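Local coordinates for protein AxyAgu115A (Amphibacillus xylanus NBRC 15112, PDB 6NPS) that acts as a family GH115 alpha-glucuronidase, probably removing glucuronic acid side groups from arabinoglucuronoxylan, at residues F359-E364 and L380-D385; D484-W489 and E508-Y513; G19-Q24 and H41-V46. The protein carries 3 engineered substitutions. All coordinates share one frame; numbering follows the deposited sequence.

Three local contacts follow one another along the chain, and none nests in or crosses another. Contact 3 comes first from the N terminus: strand 20-23 meets helix 30-47, closing a loop in the beta-alpha-beta unit that ends with strand 53-54. Contact 1 follows, where helix 356-361 packs on strand 379-383, which lies beside strand 348-351 in the eight-stranded parallel sheet. Contact 2 then closes the short link between helices 482-494 and 500-519. All are buried and largely apolar, yet they do not touch: the nearest atoms are about 17 Å apart between contacts 1 and 2, about 15 Å between 2 and 3, and about 30 Å between 1 and 3.

Contact 1: residues F359-E364 and L380-D385; sequences FFYGDE and LMLCDD
Phe360, near the end of helix 356-361, faces Leu380 on strand 379-383 with 9.7 Å between their CA atoms, a backbone separation that the side chains span together. Both side chains leave the backbone toward the opposing segment, and they cross at about a right angle. The touching atoms are CZ of Phe360 and the CD1 methyl of Leu380, 3.8 Å apart; CE1 of the same ring is almost as close. The methyl comes at the ring obliquely. With its CG opposite the backbone N (chi1 176°), Phe360 sends the ring out beside its own carbonyl carbon to reach that methyl. Helix and strand here are parts of a beta-alpha-beta unit: strand 348-351 leads into helix 356-361, and strand 379-383 returns parallel to the first among the eight parallel strands of a TIM-barrel-clan domain, in keeping with a (beta/alpha)8 barrel. Leu352, in the loop after the first strand, also touches Phe360, while Tyr405 of the next strand touches Leu380. The second, looser part is made by Tyr361, whose OH lies 4.4 Å from CD2 of Leu382. That hydroxyl is hydrogen-bonded to Thr392 OG1, so its approach to the leucine methyl is simply van der Waals proximity. Within the helix, Phe360 CD2 lies 3.5 Å above one face of the Tyr361 ring, offset toward its rim, so the neighbouring rings pack against each other on their way to the strand. The helix ends at Tyr361; Gly362, the first residue past it, has a positive phi (98°) and redirects the chain.

Contact 2: residues D484-W489 and E508-Y513; sequences DYTKQW and ELLNGY
Trp489 and Leu510 cross at about a right angle, and their meeting makes the closest approach between the two segments, apolar on both sides. The CD1 methyl of Leu510 sits 3.6 Å from CZ3 of the indole and 3.9 Å from Trp489 CE3, so it meets the six-membered half of the ring system, at an oblique angle. CG of Trp489 stands anti to the backbone N (chi1 -174°), which carries the benzene end of the indole across to the neighbouring helix, while NE1 makes a weak hydrogen bond to Ser462 of helix 458-469. Thr486, one turn earlier, reaches the same leucine by another route. Its side chain and that of Leu510 run past each other in opposite directions, with Thr486 CG2 4.2 Å from Leu510 CD1. Ile490 touches Leu510 as well. The contact joins consecutive helices, 482-494 and 500-519, which follow strand 446-450, the last of the eight-stranded parallel sheet in chain order; within segments 484-489 and 508-513 the nearest CA atoms, those of Thr486 and Asn511, lie 8.0 Å apart. Beside the apolar patch a water joins that pair, donating to Thr486 OG1 at 3.0 Å and to Asn511 OD1 at 3.2 Å. Thr486 OG1 also hydrogen-bonds Thr482 O in the preceding turn of its own helix. Threonine thus serves both halves of the interface: its methyl joins the dispersion contact, whereas its hydroxyl reaches Asn511 through a single bridging water, and no direct hydrogen bond links the two segments.

Contact 3: residues G19-Q24 and H41-V46; sequences GALFYQ and HDVELV
Val43 of helix 30-47 offers its two methyls to two consecutive residues of the N-terminal segment, Leu21 and Phe22. CG1 approaches Leu21 CD2 and CG2 approaches Phe22 CE1, each pair at 4.4 Å. The valine methyl lies at the edge of the Phe22 ring, near its plane. Three side chains that all set out toward the other segment thus form the close part of the contact, although even here the spacing is that of relaxed van der Waals packing. A chi1 of 176° swings the Leu21 branch beside its carbonyl carbon and out toward the helix, and its CA remains 10.2 Å from that of Val43, so the side chains do the bridging. The chain turns a corner at Leu21 and Phe22, and their backbones bond to different partners: Leu21 pairs with Val65 of strand 64-69, Phe22 with Thr54 of strand 53-54. The corner lets two successive residues face the same helix. Their side chains also share Val65, and Met40 and Ala53 touch Phe22, so the small cluster continues into strands 53-54 and 64-69 and back along helix 30-47 to Met40. Strand 20-23, helix 30-47 and strand 53-54 form a beta-alpha-beta unit, with the two strands parallel.

Away from this apolar patch the surroundings become polar. The solvent side begins at His41 and Glu44 on the helix, whose side chains take no part in the contact. Asp42, though buried, directs its carboxylate to a salt bridge with Arg207 rather than across the gap. With no hydrogen bond between the segments, the contact relies on dispersion and hydrophobic burial, and with only 77 Å² buried between the segments it is one small part of a larger apolar cluster.

Contact 1: residues F359-E364 and L380-D385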
loop_
_atom_site.group_PDB
_atom_site.type_symbol
_atom_site.label_atom_id
_atom_site.label_comp_id
_atom_site.label_asym_id
_atom_site.label_seq_id
_atom_site.Cartn_x
_atom_site.Cartn_y
_atom_site.Cartn_z
ATOM N N PHE A 359 20.903 -36.901 3.286
ATOM C CA PHE A 359 21.172 -38.254 2.800
ATOM C C PHE A 359 22.390 -38.839 3.494
ATOM O O PHE A 359 22.464 -40.058 3.704
ATOM C CB PHE A 359 21.378 -38.252 1.281
ATOM C CG PHE A 359 20.179 -37.764 0.485
ATOM C CD1 PHE A 359 18.912 -37.698 1.053
ATOM C CD2 PHE A 359 20.325 -37.395 -0.847
ATOM C CE1 PHE A 359 17.818 -37.261 0.312
ATOM C CE2 PHE A 359 19.234 -36.960 -1.591
ATOM C CZ PHE A 359 17.981 -36.890 -1.009
ATOM N N PHE A 360 23.331 -37.978 3.890
ATOM C CA PHE A 360 24.588 -38.447 4.466
ATOM C C PHE A 360 24.369 -39.014 5.868
ATOM O O PHE A 360 24.777 -40.148 6.168
ATOM C CB PHE A 360 25.604 -37.291 4.473
ATOM C CG PHE A 360 26.928 -37.630 5.129
ATOM C CD1 PHE A 360 27.756 -38.612 4.599
ATOM C CD2 PHE A 360 27.338 -36.959 6.276
ATOM C CE1 PHE A 360 28.974 -38.915 5.201
ATOM C CE2 PHE A 360 28.546 -37.256 6.885
ATOM C CZ PHE A 360 29.368 -38.231 6.352
ATOM N N TYR A 361 23.681 -38.256 6.726
ATOM C CA TYR A 361 23.528 -38.642 8.128
ATOM C C TYR A 361 22.459 -39.725 8.316
ATOM O O TYR A 361 22.723 -40.762 8.940
ATOM C CB TYR A 361 23.210 -37.403 8.955
ATOM C CG TYR A 361 24.313 -36.359 8.953
ATOM C CD1 TYR A 361 25.569 -36.638 9.489
ATOM C CD2 TYR A 361 24.085 -35.074 8.453
ATOM C CE1 TYR A 361 26.572 -35.685 9.505
ATOM C CE2 TYR A 361 25.086 -34.102 8.471
ATOM C CZ TYR A 361 26.328 -34.417 9.001
ATOM O OH TYR A 361 27.314 -33.450 9.007
ATOM N N GLY A 362 21.254 -39.509 7.770
ATOM C CA GLY A 362 20.133 -40.431 7.922
ATOM C C GLY A 362 19.157 -40.032 9.016
ATOM O O GLY A 362 18.921 -38.836 9.224
ATOM N N ASP A 363 18.571 -41.005 9.645
ATOM C CA ASP A 363 17.627 -40.782 10.701
ATOM C C ASP A 363 17.540 -42.008 11.556
ATOM O O ASP A 363 18.184 -43.007 11.293
ATOM C CB ASP A 363 16.261 -40.339 10.187
ATOM C CG ASP A 363 15.461 -41.460 9.534
ATOM O OD1 ASP A 363 14.456 -41.107 8.913
ATOM O OD2 ASP A 363 15.803 -42.660 9.618
ATOM N N GLU A 364 16.643 -41.950 12.518
ATOM C CA GLU A 364 16.480 -43.014 13.473
ATOM C C GLU A 364 16.189 -44.343 12.795
ATOM O O GLU A 364 16.742 -45.375 13.197
ATOM C CB GLU A 364 15.285 -42.657 14.358
ATOM C CG GLU A 364 15.166 -41.172 14.708
ATOM C CD GLU A 364 14.151 -40.407 13.858
ATOM O OE1 GLU A 364 14.097 -39.158 13.952
ATOM O OE2 GLU A 364 13.411 -41.049 13.085
ATOM N N LEU A 380 34.796 -35.305 1.851
ATOM C CA LEU A 380 33.367 -35.091 2.084
ATOM C C LEU A 380 33.150 -33.596 2.081
ATOM O O LEU A 380 33.557 -32.890 3.018
ATOM C CB LEU A 380 32.914 -35.750 3.386
ATOM C CG LEU A 380 33.070 -37.282 3.412
ATOM C CD1 LEU A 380 32.795 -37.901 4.775
ATOM C CD2 LEU A 380 32.125 -37.913 2.398
ATOM N N MET A 381 32.562 -33.088 1.007
ATOM C CA MET A 381 32.486 -31.647 0.835
ATOM C C MET A 381 31.181 -31.150 1.443
ATOM O O MET A 381 30.096 -31.469 0.936
ATOM C CB MET A 381 32.586 -31.237 -0.630
ATOM C CG MET A 381 32.685 -29.700 -0.722
ATOM S SD MET A 381 32.683 -29.106 -2.406
ATOM C CE MET A 381 31.102 -29.699 -2.951
ATOM N N LEU A 382 31.288 -30.410 2.556
ATOM C CA LEU A 382 30.150 -29.739 3.166
ATOM C C LEU A 382 29.870 -28.450 2.397
ATOM O O LEU A 382 30.702 -27.964 1.619
ATOM C CB LEU A 382 30.425 -29.430 4.653
ATOM C CG LEU A 382 30.721 -30.703 5.477
ATOM C CD1 LEU A 382 31.414 -30.422 6.794
ATOM C CD2 LEU A 382 29.457 -31.489 5.714
ATOM N N CYS A 383 28.694 -27.878 2.620
ATOM C CA CYS A 383 28.304 -26.712 1.844
ATOM C C CYS A 383 27.679 -25.713 2.794
ATOM O O CYS A 383 27.087 -26.108 3.810
ATOM C CB CYS A 383 27.321 -27.097 0.726
ATOM S SG CYS A 383 27.994 -28.499 -0.302
ATOM N N ASP A 384 27.834 -24.423 2.480
ATOM C CA ASP A 384 27.049 -23.405 3.174
ATOM C C ASP A 384 25.598 -23.450 2.682
ATOM O O ASP A 384 25.199 -24.318 1.900
ATOM C CB ASP A 384 27.664 -22.015 2.991
ATOM C CG ASP A 384 27.441 -21.425 1.579
ATOM O OD1 ASP A 384 26.963 -22.123 0.645
ATOM O OD2 ASP A 384 27.760 -20.209 1.407
ATOM N N ASP A 385 24.777 -22.513 3.165
ATOM C CA ASP A 385 23.368 -22.522 2.840
ATOM C C ASP A 385 23.061 -21.708 1.581
ATOM O O ASP A 385 21.906 -21.325 1.379
ATOM C CB ASP A 385 22.554 -22.001 4.026
ATOM C CG ASP A 385 22.860 -20.530 4.369
ATOM O OD1 ASP A 385 23.753 -19.878 3.763
ATOM O OD2 ASP A 385 22.178 -20.004 5.273
#

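Contact 2: residues D484-W489 and E508-Y513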
loop_
_atom_site.group_PDB
_atom_site.type_symbol
_atom_site.label_atom_id
_atom_site.label_comp_id
_atom_site.label_asym_id
_atom_site.label_seq_id
_atom_site.Cartn_x
_atom_site.Cartn_y
_atom_site.Cartn_z
ATOM N N ASP A 484 43.221 -4.860 8.508
ATOM C CA ASP A 484 44.617 -4.928 8.070
ATOM C C ASP A 484 44.762 -5.643 6.726
ATOM O O ASP A 484 45.558 -5.217 5.876
ATOM C CB ASP A 484 45.471 -5.622 9.128
ATOM C CG ASP A 484 45.726 -4.730 10.337
ATOM O OD1 ASP A 484 45.414 -3.514 10.277
ATOM O OD2 ASP A 484 46.230 -5.250 11.353
ATOM N N TYR A 485 44.019 -6.737 6.512
ATOM C CA TYR A 485 44.082 -7.399 5.204
ATOM C C TYR A 485 43.663 -6.431 4.105
ATOM O O TYR A 485 44.333 -6.308 3.071
ATOM C CB TYR A 485 43.172 -8.638 5.134
ATOM C CG TYR A 485 43.348 -9.319 3.775
ATOM C CD1 TYR A 485 44.331 -10.263 3.594
ATOM C CD2 TYR A 485 42.556 -8.954 2.661
ATOM C CE1 TYR A 485 44.543 -10.881 2.334
ATOM C CE2 TYR A 485 42.749 -9.536 1.423
ATOM C CZ TYR A 485 43.739 -10.501 1.265
ATOM O OH TYR A 485 43.930 -11.084 0.044
ATOM N N THR A 486 42.554 -5.714 4.330
ATOM C CA THR A 486 42.050 -4.797 3.313
ATOM C C THR A 486 43.093 -3.749 2.998
ATOM O O THR A 486 43.388 -3.479 1.825
ATOM C CB THR A 486 40.737 -4.167 3.796
ATOM O OG1 THR A 486 39.843 -5.223 4.147
ATOM C CG2 THR A 486 40.046 -3.297 2.722
ATOM N N LYS A 487 43.723 -3.189 4.041
ATOM C CA LYS A 487 44.702 -2.144 3.800
ATOM C C LYS A 487 45.897 -2.690 3.053
ATOM O O LYS A 487 46.456 -2.008 2.192
ATOM C CB LYS A 487 45.139 -1.509 5.122
ATOM C CG LYS A 487 43.973 -0.791 5.801
ATOM C CD LYS A 487 44.465 -0.127 7.103
ATOM C CE LYS A 487 43.528 1.013 7.501
ATOM N NZ LYS A 487 42.639 0.693 8.644
ATOM N N GLN A 488 46.337 -3.902 3.397
ATOM C CA GLN A 488 47.418 -4.513 2.631
ATOM C C GLN A 488 46.998 -4.783 1.189
ATOM O O GLN A 488 47.825 -4.683 0.254
ATOM C CB GLN A 488 47.879 -5.817 3.308
ATOM C CG GLN A 488 48.727 -5.487 4.540
ATOM C CD GLN A 488 49.161 -6.697 5.356
ATOM O OE1 GLN A 488 49.587 -7.722 4.814
ATOM N NE2 GLN A 488 49.075 -6.568 6.679
ATOM N N TRP A 489 45.738 -5.149 0.984
ATOM C CA TRP A 489 45.277 -5.386 -0.376
ATOM C C TRP A 489 45.246 -4.074 -1.167
ATOM O O TRP A 489 45.608 -4.054 -2.345
ATOM C CB TRP A 489 43.899 -6.044 -0.326
ATOM C CG TRP A 489 43.329 -6.490 -1.632
ATOM C CD1 TRP A 489 43.476 -7.744 -2.228
ATOM C CD2 TRP A 489 42.445 -5.738 -2.480
ATOM N NE1 TRP A 489 42.751 -7.780 -3.402
ATOM C CE2 TRP A 489 42.113 -6.572 -3.581
ATOM C CE3 TRP A 489 41.898 -4.433 -2.414
ATOM C CZ2 TRP A 489 41.270 -6.141 -4.617
ATOM C CZ3 TRP A 489 41.087 -3.998 -3.443
ATOM C CH2 TRP A 489 40.769 -4.852 -4.534
ATOM N N GLU A 508 37.954 3.367 3.423
ATOM C CA GLU A 508 36.575 3.736 3.751
ATOM C C GLU A 508 35.582 3.237 2.708
ATOM O O GLU A 508 34.469 2.840 3.064
ATOM C CB GLU A 508 36.429 5.249 3.874
ATOM C CG GLU A 508 37.169 5.876 5.047
ATOM C CD GLU A 508 36.868 7.377 5.165
ATOM O OE1 GLU A 508 35.692 7.750 5.411
ATOM O OE2 GLU A 508 37.809 8.186 5.000
ATOM N N LEU A 509 35.926 3.343 1.410
ATOM C CA LEU A 509 35.008 2.948 0.339
ATOM C C LEU A 509 34.757 1.445 0.363
ATOM O O LEU A 509 33.608 0.998 0.273
ATOM C CB LEU A 509 35.570 3.335 -1.044
ATOM C CG LEU A 509 35.648 4.836 -1.291
ATOM C CD1 LEU A 509 36.281 5.152 -2.627
ATOM C CD2 LEU A 509 34.237 5.442 -1.209
ATOM N N LEU A 510 35.837 0.645 0.446
ATOM C CA LEU A 510 35.694 -0.811 0.318
ATOM C C LEU A 510 35.007 -1.386 1.544
ATOM O O LEU A 510 34.069 -2.193 1.430
ATOM C CB LEU A 510 37.069 -1.487 0.145
ATOM C CG LEU A 510 37.877 -1.103 -1.080
ATOM C CD1 LEU A 510 39.185 -1.931 -1.147
ATOM C CD2 LEU A 510 37.010 -1.369 -2.281
ATOM N N ASN A 511 35.481 -0.987 2.723
ATOM C CA ASN A 511 34.861 -1.404 3.970
ATOM C C ASN A 511 33.442 -0.875 4.063
ATOM O O ASN A 511 32.527 -1.589 4.495
ATOM C CB ASN A 511 35.692 -0.905 5.145
ATOM C CG ASN A 511 35.429 -1.689 6.397
ATOM O OD1 ASN A 511 35.886 -2.823 6.534
ATOM N ND2 ASN A 511 34.671 -1.103 7.318
ATOM N N GLY A 512 33.244 0.378 3.649
ATOM C CA GLY A 512 31.948 1.012 3.579
ATOM C C GLY A 512 30.926 0.328 2.702
ATOM O O GLY A 512 29.854 -0.044 3.194
ATOM N N TYR A 513 31.199 0.168 1.399
ATOM C CA TYR A 513 30.157 -0.387 0.544
ATOM C C TYR A 513 29.865 -1.846 0.900
ATOM O O TYR A 513 28.703 -2.282 0.841
ATOM C CB TYR A 513 30.518 -0.213 -0.952
ATOM C CG TYR A 513 31.220 -1.382 -1.638
ATOM C CD1 TYR A 513 30.512 -2.513 -2.047
ATOM C CD2 TYR A 513 32.593 -1.319 -1.941
ATOM C CE1 TYR A 513 31.156 -3.582 -2.692
ATOM C CE2 TYR A 513 33.256 -2.414 -2.593
ATOM C CZ TYR A 513 32.516 -3.527 -2.956
ATOM O OH TYR A 513 33.161 -4.603 -3.598
HETATM O O HOH W 1 36.859 -5.122 4.459
#

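Contact 3: residues G19-Q24 and H41-V46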
loop_
_atom_site.group_PDB
_atom_site.type_symbol
_atom_site.label_atom_id
_atom_site.label_comp_id
_atom_site.label_asym_id
_atom_site.label_seq_id
_atom_site.Cartn_x
_atom_site.Cartn_y
_atom_site.Cartn_z
ATOM N N GLY A 19 74.149 -9.953 -20.323
ATOM C CA GLY A 19 73.652 -11.223 -20.803
ATOM C C GLY A 19 72.185 -11.354 -20.469
ATOM O O GLY A 19 71.549 -10.410 -19.986
ATOM N N ALA A 20 71.663 -12.541 -20.735
ATOM C CA ALA A 20 70.264 -12.799 -20.492
ATOM C C ALA A 20 70.000 -12.927 -18.998
ATOM O O ALA A 20 70.830 -13.429 -18.237
ATOM C CB ALA A 20 69.824 -14.080 -21.218
ATOM N N LEU A 21 68.818 -12.476 -18.589
ATOM C CA LEU A 21 68.460 -12.474 -17.178
ATOM C C LEU A 21 68.061 -13.864 -16.681
ATOM O O LEU A 21 68.511 -14.301 -15.615
ATOM C CB LEU A 21 67.312 -11.497 -16.947
ATOM C CG LEU A 21 66.797 -11.500 -15.516
ATOM C CD1 LEU A 21 67.939 -11.002 -14.569
ATOM C CD2 LEU A 21 65.554 -10.626 -15.434
ATOM N N PHE A 22 67.189 -14.552 -17.419
ATOM C CA PHE A 22 66.619 -15.829 -16.999
ATOM C C PHE A 22 67.347 -16.966 -17.693
ATOM O O PHE A 22 67.717 -16.861 -18.867
ATOM C CB PHE A 22 65.130 -15.942 -17.331
ATOM C CG PHE A 22 64.240 -15.188 -16.387
ATOM C CD1 PHE A 22 64.117 -13.824 -16.490
ATOM C CD2 PHE A 22 63.528 -15.851 -15.391
ATOM C CE1 PHE A 22 63.288 -13.117 -15.643
ATOM C CE2 PHE A 22 62.692 -15.139 -14.521
ATOM C CZ PHE A 22 62.600 -13.766 -14.640
ATOM N N TYR A 23 67.529 -18.055 -16.964
ATOM C CA TYR A 23 68.144 -19.259 -17.492
ATOM C C TYR A 23 67.043 -20.269 -17.775
ATOM O O TYR A 23 66.098 -20.392 -16.991
ATOM C CB TYR A 23 69.144 -19.817 -16.493
ATOM C CG TYR A 23 69.796 -21.113 -16.952
ATOM C CD1 TYR A 23 70.514 -21.169 -18.136
ATOM C CD2 TYR A 23 69.664 -22.274 -16.205
ATOM C CE1 TYR A 23 71.110 -22.358 -18.574
ATOM C CE2 TYR A 23 70.279 -23.483 -16.629
ATOM C CZ TYR A 23 70.985 -23.508 -17.811
ATOM O OH TYR A 23 71.568 -24.690 -18.211
ATOM N N GLN A 24 67.140 -20.974 -18.900
ATOM C CA GLN A 24 66.077 -21.880 -19.316
ATOM C C GLN A 24 66.639 -23.290 -19.481
ATOM O O GLN A 24 67.692 -23.474 -20.112
ATOM C CB GLN A 24 65.460 -21.396 -20.630
ATOM C CG GLN A 24 64.004 -21.758 -20.828
ATOM C CD GLN A 24 63.373 -20.976 -21.979
ATOM O OE1 GLN A 24 63.588 -21.303 -23.150
ATOM N NE2 GLN A 24 62.607 -19.931 -21.649
ATOM N N HIS A 41 57.336 -10.940 -18.389
ATOM C CA HIS A 41 56.515 -9.807 -18.781
ATOM C C HIS A 41 56.300 -8.858 -17.598
ATOM O O HIS A 41 56.314 -7.642 -17.778
ATOM C CB HIS A 41 55.185 -10.273 -19.374
ATOM C CG HIS A 41 54.363 -9.140 -19.879
ATOM N ND1 HIS A 41 53.300 -8.622 -19.169
ATOM C CD2 HIS A 41 54.513 -8.349 -20.969
ATOM C CE1 HIS A 41 52.799 -7.588 -19.824
ATOM N NE2 HIS A 41 53.515 -7.403 -20.922
ATOM N N ASP A 42 56.145 -9.394 -16.378
ATOM C CA ASP A 42 56.073 -8.546 -15.187
ATOM C C ASP A 42 57.354 -7.716 -15.013
ATOM O O ASP A 42 57.291 -6.528 -14.668
ATOM C CB ASP A 42 55.804 -9.403 -13.944
ATOM C CG ASP A 42 54.462 -10.191 -14.011
ATOM O OD1 ASP A 42 53.642 -9.975 -14.940
ATOM O OD2 ASP A 42 54.244 -11.051 -13.128
ATOM N N VAL A 43 58.522 -8.313 -15.270
ATOM C CA VAL A 43 59.765 -7.547 -15.206
ATOM C C VAL A 43 59.721 -6.379 -16.192
ATOM O O VAL A 43 60.110 -5.248 -15.863
ATOM C CB VAL A 43 60.969 -8.474 -15.460
ATOM C CG1 VAL A 43 62.286 -7.668 -15.607
ATOM C CG2 VAL A 43 61.070 -9.538 -14.325
ATOM N N GLU A 44 59.254 -6.634 -17.414
ATOM C CA GLU A 44 59.142 -5.567 -18.409
ATOM C C GLU A 44 58.191 -4.458 -17.955
ATOM O O GLU A 44 58.414 -3.278 -18.249
ATOM C CB GLU A 44 58.673 -6.141 -19.745
ATOM C CG GLU A 44 58.496 -5.109 -20.847
ATOM C CD GLU A 44 57.878 -5.712 -22.108
ATOM O OE1 GLU A 44 57.551 -4.934 -23.037
ATOM O OE2 GLU A 44 57.727 -6.960 -22.177
ATOM N N LEU A 45 57.121 -4.804 -17.241
ATOM C CA LEU A 45 56.195 -3.751 -16.828
ATOM C C LEU A 45 56.802 -2.870 -15.754
ATOM O O LEU A 45 56.482 -1.674 -15.682
ATOM C CB LEU A 45 54.899 -4.353 -16.302
ATOM C CG LEU A 45 54.039 -5.105 -17.315
ATOM C CD1 LEU A 45 52.866 -5.723 -16.565
ATOM C CD2 LEU A 45 53.548 -4.156 -18.406
ATOM N N VAL A 46 57.630 -3.450 -14.891
ATOM C CA VAL A 46 58.246 -2.702 -13.795
ATOM C C VAL A 46 59.390 -1.837 -14.309
ATOM O O VAL A 46 59.506 -0.650 -13.949
ATOM C CB VAL A 46 58.731 -3.687 -12.711
ATOM C CG1 VAL A 46 59.569 -2.960 -11.656
ATOM C CG2 VAL A 46 57.551 -4.405 -12.069
#